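PDB 5J7O: major capsid protein from Faustovirus, which probably builds the icosahedral capsid shell of this large double-stranded DNA virus as a trimer of double jelly-roll subunits. Local coordinates for residues B[463-475]-B[514-526]. Numbering follows the deposited sequence.
Sequences YQWRDWHHLTSVT and QYIVPVETETLDT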
loop_
_atom_site.group_PDB
_atom_site.type_symbol
_atom_site.label_atom_id
_atom_site.label_comp_id
_atom_site.label_asym_id
_atom_site.label_seq_id
_atom_site.Cartn_x
_atom_site.Cartn_y
_atom_site.Cartn_z
ATOM N N TYR B 463 -2.830 -8.429 24.815
ATOM C CA TYR B 463 -2.784 -8.220 23.376
ATOM C C TYR B 463 -3.310 -9.423 22.602
ATOM O O TYR B 463 -3.036 -9.549 21.402
ATOM C CB TYR B 463 -1.361 -7.881 22.931
ATOM C CG TYR B 463 -0.954 -6.450 23.210
ATOM C CD1 TYR B 463 -0.422 -6.085 24.440
ATOM C CD2 TYR B 463 -1.102 -5.465 22.242
ATOM C CE1 TYR B 463 -0.051 -4.778 24.698
ATOM C CE2 TYR B 463 -0.732 -4.156 22.492
ATOM C CZ TYR B 463 -0.208 -3.818 23.720
ATOM O OH TYR B 463 0.161 -2.516 23.972
ATOM N N GLN B 464 -4.056 -10.313 23.267
ATOM C CA GLN B 464 -4.642 -11.458 22.575
ATOM C C GLN B 464 -5.582 -11.017 21.464
ATOM O O GLN B 464 -5.690 -11.696 20.436
ATOM C CB GLN B 464 -5.392 -12.354 23.562
ATOM C CG GLN B 464 -5.949 -13.619 22.923
ATOM C CD GLN B 464 -7.199 -14.132 23.607
ATOM O OE1 GLN B 464 -7.729 -15.183 23.246
ATOM N NE2 GLN B 464 -7.681 -13.389 24.595
ATOM N N TRP B 465 -6.267 -9.884 21.650
ATOM C CA TRP B 465 -7.130 -9.340 20.607
ATOM C C TRP B 465 -6.385 -9.142 19.292
ATOM O O TRP B 465 -7.013 -9.139 18.225
ATOM C CB TRP B 465 -7.731 -8.010 21.067
ATOM C CG TRP B 465 -6.712 -6.923 21.231
ATOM C CD1 TRP B 465 -5.981 -6.646 22.349
ATOM C CD2 TRP B 465 -6.312 -5.966 20.243
ATOM N NE1 TRP B 465 -5.151 -5.575 22.120
ATOM C CE2 TRP B 465 -5.335 -5.140 20.832
ATOM C CE3 TRP B 465 -6.685 -5.727 18.916
ATOM C CZ2 TRP B 465 -4.725 -4.094 20.142
ATOM C CZ3 TRP B 465 -6.080 -4.689 18.234
ATOM C CH2 TRP B 465 -5.112 -3.886 18.848
ATOM N N ARG B 466 -5.067 -8.972 19.347
ATOM C CA ARG B 466 -4.224 -8.755 18.175
ATOM C C ARG B 466 -3.354 -9.953 17.825
ATOM O O ARG B 466 -3.189 -10.267 16.644
ATOM C CB ARG B 466 -3.326 -7.534 18.405
ATOM C CG ARG B 466 -2.426 -7.168 17.243
ATOM C CD ARG B 466 -1.297 -6.270 17.715
ATOM N NE ARG B 466 -0.350 -6.995 18.559
ATOM C CZ ARG B 466 0.588 -6.419 19.302
ATOM N NH1 ARG B 466 0.705 -5.097 19.321
ATOM N NH2 ARG B 466 1.405 -7.161 20.035
ATOM N N ASP B 467 -2.802 -10.641 18.825
ATOM C CA ASP B 467 -1.824 -11.695 18.587
ATOM C C ASP B 467 -2.441 -13.031 18.192
ATOM O O ASP B 467 -1.695 -13.942 17.819
ATOM C CB ASP B 467 -0.960 -11.908 19.834
ATOM C CG ASP B 467 -0.103 -10.704 20.167
ATOM O OD1 ASP B 467 0.071 -9.834 19.289
ATOM O OD2 ASP B 467 0.404 -10.634 21.307
ATOM N N TRP B 468 -3.768 -13.176 18.254
ATOM C CA TRP B 468 -4.365 -14.500 18.104
ATOM C C TRP B 468 -4.120 -15.088 16.717
ATOM O O TRP B 468 -3.974 -16.308 16.581
ATOM C CB TRP B 468 -5.864 -14.444 18.406
ATOM C CG TRP B 468 -6.691 -13.857 17.309
ATOM C CD1 TRP B 468 -7.026 -12.545 17.144
ATOM C CD2 TRP B 468 -7.298 -14.564 16.223
ATOM N NE1 TRP B 468 -7.801 -12.391 16.021
ATOM C CE2 TRP B 468 -7.981 -13.617 15.436
ATOM C CE3 TRP B 468 -7.326 -15.908 15.837
ATOM C CZ2 TRP B 468 -8.686 -13.970 14.288
ATOM C CZ3 TRP B 468 -8.027 -16.256 14.698
ATOM C CH2 TRP B 468 -8.697 -15.291 13.938
ATOM N N HIS B 469 -4.066 -14.251 15.682
ATOM C CA HIS B 469 -3.829 -14.743 14.331
ATOM C C HIS B 469 -2.360 -14.700 13.925
ATOM O O HIS B 469 -2.011 -15.230 12.865
ATOM C CB HIS B 469 -4.670 -13.949 13.320
ATOM C CG HIS B 469 -4.339 -12.491 13.264
ATOM N ND1 HIS B 469 -3.341 -11.983 12.459
ATOM C CD2 HIS B 469 -4.876 -11.430 13.911
ATOM C CE1 HIS B 469 -3.279 -10.673 12.613
ATOM N NE2 HIS B 469 -4.198 -10.311 13.489
ATOM N N HIS B 470 -1.496 -14.103 14.740
ATOM C CA HIS B 470 -0.074 -14.085 14.430
ATOM C C HIS B 470 0.553 -15.447 14.704
ATOM O O HIS B 470 0.228 -16.112 15.691
ATOM C CB HIS B 470 0.634 -13.010 15.248
ATOM C CG HIS B 470 0.385 -11.617 14.761
ATOM N ND1 HIS B 470 1.221 -10.983 13.867
ATOM C CD2 HIS B 470 -0.601 -10.733 15.046
ATOM C CE1 HIS B 470 0.762 -9.768 13.622
ATOM N NE2 HIS B 470 -0.343 -9.592 14.325
ATOM N N LEU B 471 1.464 -15.856 13.823
ATOM C CA LEU B 471 2.143 -17.139 13.940
ATOM C C LEU B 471 3.534 -17.018 14.552
ATOM O O LEU B 471 4.291 -17.995 14.539
ATOM C CB LEU B 471 2.228 -17.815 12.569
ATOM C CG LEU B 471 0.888 -18.092 11.885
ATOM C CD1 LEU B 471 1.091 -18.806 10.557
ATOM C CD2 LEU B 471 -0.027 -18.897 12.799
ATOM N N THR B 472 3.888 -15.853 15.081
ATOM C CA THR B 472 5.156 -15.636 15.763
ATOM C C THR B 472 4.897 -15.157 17.187
ATOM O O THR B 472 3.754 -14.978 17.615
ATOM C CB THR B 472 6.026 -14.615 15.022
ATOM O OG1 THR B 472 5.369 -13.342 15.005
ATOM C CG2 THR B 472 6.287 -15.062 13.602
ATOM N N SER B 473 5.986 -14.948 17.920
ATOM C CA SER B 473 5.934 -14.322 19.232
ATOM C C SER B 473 6.100 -12.819 19.055
ATOM O O SER B 473 7.089 -12.366 18.467
ATOM C CB SER B 473 7.019 -14.884 20.147
ATOM O OG SER B 473 6.933 -14.320 21.444
ATOM N N VAL B 474 5.137 -12.051 19.554
ATOM C CA VAL B 474 5.100 -10.607 19.365
ATOM C C VAL B 474 5.367 -9.930 20.701
ATOM O O VAL B 474 4.692 -10.217 21.697
ATOM C CB VAL B 474 3.754 -10.150 18.778
ATOM C CG1 VAL B 474 3.836 -8.694 18.343
ATOM C CG2 VAL B 474 3.351 -11.041 17.614
ATOM N N THR B 475 6.353 -9.039 20.720
ATOM C CA THR B 475 6.603 -8.156 21.847
ATOM C C THR B 475 6.249 -6.727 21.456
ATOM O O THR B 475 6.152 -6.390 20.273
ATOM C CB THR B 475 8.063 -8.237 22.312
ATOM O OG1 THR B 475 8.931 -8.264 21.172
ATOM C CG2 THR B 475 8.286 -9.487 23.151
ATOM N N GLN B 514 2.221 8.141 21.885
ATOM C CA GLN B 514 3.007 6.920 21.993
ATOM C C GLN B 514 2.447 5.872 21.044
ATOM O O GLN B 514 1.236 5.635 21.026
ATOM C CB GLN B 514 3.005 6.383 23.428
ATOM C CG GLN B 514 3.749 5.065 23.598
ATOM C CD GLN B 514 3.736 4.561 25.029
ATOM O OE1 GLN B 514 4.221 3.467 25.319
ATOM N NE2 GLN B 514 3.180 5.362 25.933
ATOM N N TYR B 515 3.329 5.252 20.262
ATOM C CA TYR B 515 2.972 4.158 19.373
ATOM C C TYR B 515 3.479 2.840 19.943
ATOM O O TYR B 515 4.474 2.803 20.673
ATOM C CB TYR B 515 3.563 4.355 17.970
ATOM C CG TYR B 515 3.154 5.626 17.257
ATOM C CD1 TYR B 515 3.866 6.805 17.434
ATOM C CD2 TYR B 515 2.074 5.640 16.381
ATOM C CE1 TYR B 515 3.505 7.966 16.775
ATOM C CE2 TYR B 515 1.704 6.797 15.718
ATOM C CZ TYR B 515 2.424 7.957 15.918
ATOM O OH TYR B 515 2.061 9.110 15.260
ATOM N N ILE B 516 2.791 1.755 19.599
ATOM C CA ILE B 516 3.221 0.402 19.933
ATOM C C ILE B 516 3.622 -0.293 18.637
ATOM O O ILE B 516 2.802 -0.437 17.723
ATOM C CB ILE B 516 2.124 -0.390 20.660
ATOM C CG1 ILE B 516 1.957 0.110 22.096
ATOM C CG2 ILE B 516 2.452 -1.877 20.654
ATOM C CD1 ILE B 516 3.131 -0.216 22.993
ATOM N N VAL B 517 4.878 -0.715 18.560
ATOM C CA VAL B 517 5.399 -1.437 17.403
ATOM C C VAL B 517 5.311 -2.930 17.703
ATOM O O VAL B 517 5.951 -3.394 18.659
ATOM C CB VAL B 517 6.844 -1.030 17.082
ATOM C CG1 VAL B 517 7.389 -1.873 15.940
ATOM C CG2 VAL B 517 6.913 0.446 16.732
ATOM N N PRO B 518 4.540 -3.705 16.938
ATOM C CA PRO B 518 4.520 -5.163 17.118
ATOM C C PRO B 518 5.752 -5.799 16.492
ATOM O O PRO B 518 5.879 -5.873 15.266
ATOM C CB PRO B 518 3.227 -5.582 16.403
ATOM C CG PRO B 518 3.022 -4.533 15.365
ATOM C CD PRO B 518 3.551 -3.249 15.945
ATOM N N VAL B 519 6.670 -6.256 17.339
ATOM C CA VAL B 519 7.927 -6.850 16.899
ATOM C C VAL B 519 7.769 -8.363 16.895
ATOM O O VAL B 519 7.456 -8.966 17.930
ATOM C CB VAL B 519 9.097 -6.419 17.797
ATOM C CG1 VAL B 519 10.392 -7.057 17.321
ATOM C CG2 VAL B 519 9.218 -4.903 17.813
ATOM N N GLU B 520 7.994 -8.979 15.738
ATOM C CA GLU B 520 7.791 -10.410 15.564
ATOM C C GLU B 520 9.099 -11.163 15.779
ATOM O O GLU B 520 10.125 -10.824 15.181
ATOM C CB GLU B 520 7.241 -10.705 14.169
ATOM C CG GLU B 520 5.880 -10.094 13.894
ATOM C CD GLU B 520 5.491 -10.176 12.431
ATOM O OE1 GLU B 520 5.662 -9.170 11.710
ATOM O OE2 GLU B 520 5.024 -11.251 11.998
ATOM N N THR B 521 9.054 -12.185 16.630
ATOM C CA THR B 521 10.174 -13.096 16.850
ATOM C C THR B 521 9.789 -14.447 16.261
ATOM O O THR B 521 8.876 -15.110 16.765
ATOM C CB THR B 521 10.510 -13.218 18.335
ATOM O OG1 THR B 521 10.820 -11.923 18.868
ATOM C CG2 THR B 521 11.703 -14.141 18.538
ATOM N N GLU B 522 10.479 -14.847 15.193
ATOM C CA GLU B 522 10.141 -16.085 14.501
ATOM C C GLU B 522 10.273 -17.282 15.434
ATOM O O GLU B 522 11.210 -17.372 16.232
ATOM C CB GLU B 522 11.037 -16.272 13.275
ATOM C CG GLU B 522 10.807 -15.251 12.170
ATOM C CD GLU B 522 11.758 -15.428 10.997
ATOM O OE1 GLU B 522 12.167 -16.577 10.724
ATOM O OE2 GLU B 522 12.099 -14.415 10.351
ATOM N N THR B 523 9.315 -18.203 15.332
ATOM C CA THR B 523 9.321 -19.423 16.129
ATOM C C THR B 523 9.868 -20.628 15.374
ATOM O O THR B 523 10.181 -21.641 16.008
ATOM C CB THR B 523 7.906 -19.743 16.630
ATOM O OG1 THR B 523 7.002 -19.805 15.520
ATOM C CG2 THR B 523 7.432 -18.678 17.610
ATOM N N LEU B 524 9.992 -20.544 14.054
ATOM C CA LEU B 524 10.546 -21.618 13.241
ATOM C C LEU B 524 11.857 -21.155 12.622
ATOM O O LEU B 524 11.907 -20.100 11.981
ATOM C CB LEU B 524 9.567 -22.039 12.142
ATOM C CG LEU B 524 8.262 -22.709 12.573
ATOM C CD1 LEU B 524 7.302 -22.813 11.398
ATOM C CD2 LEU B 524 8.536 -24.084 13.155
ATOM N N ASP B 525 12.915 -21.940 12.823
ATOM C CA ASP B 525 14.195 -21.662 12.181
ATOM C C ASP B 525 14.329 -22.406 10.857
ATOM O O ASP B 525 14.586 -21.791 9.818
ATOM C CB ASP B 525 15.352 -22.036 13.114
ATOM C CG ASP B 525 15.478 -21.095 14.296
ATOM O OD1 ASP B 525 15.046 -19.929 14.180
ATOM O OD2 ASP B 525 16.014 -21.522 15.341
ATOM N N THR B 526 14.163 -23.727 10.883
ATOM C CA THR B 526 14.264 -24.557 9.694
ATOM C C THR B 526 13.081 -25.514 9.645
ATOM O O THR B 526 12.475 -25.835 10.669
ATOM C CB THR B 526 15.573 -25.364 9.663
ATOM O OG1 THR B 526 15.516 -26.404 10.647
ATOM C CG2 THR B 526 16.775 -24.470 9.950
HETATM O O HOH W 1 3.335 -12.682 13.483
HETATM O O HOH W 2 8.841 -10.653 19.938
#
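Ser473 and Thr521 form an antiparallel hydrogen-bonded pair: Thr521 N gives to Ser473 O at 2.7 Å, and Ser473 N to Thr521 O. Thr475 and Val519 repeat the exchange, Val519 N reaching Thr475 O at 3.0 Å. On the face carrying these four side chains, one water joins the Thr475 and Thr521 hydroxyls and donates to Ser473 O, a task suited to short beta-branched alcohols. On the opposite face, that of Val474 and Glu520, a second water bridges His470 ND1, Thr472 OG1 and Glu520 OE2; it accepts from Thr472 and donates at 2.7 Å to OE2 of Glu520, which also has Lys564 as partner. Chi1 of 63° sets Thr472 OG1 between its backbone N and carbonyl carbon, 3.3 Å from Glu520 CB.

Farther along, NE and NH2 of Arg466 both donate side-on to Asp467 OD1, near the guanidinium plane, a salt bridge that fixes the group's rotation; NH2 also hydrogen-bonds Asn476 OD1. Tyr463 CD2 covers one guanidinium face. The apolar Pro518 ring offers CB to the other and, side by side, to Val474 CG1 (3.7 Å). Ile516 CG1 meets Tyr463 OH. Paired backbone and water bridges thus zip strand 473-490 to strand 503-521, while Arg466 and Tyr463 lay the preceding turn on Ile516 and Pro518 by packing alone; Tyr515 and Ile516 continue the sheet into a second subunit.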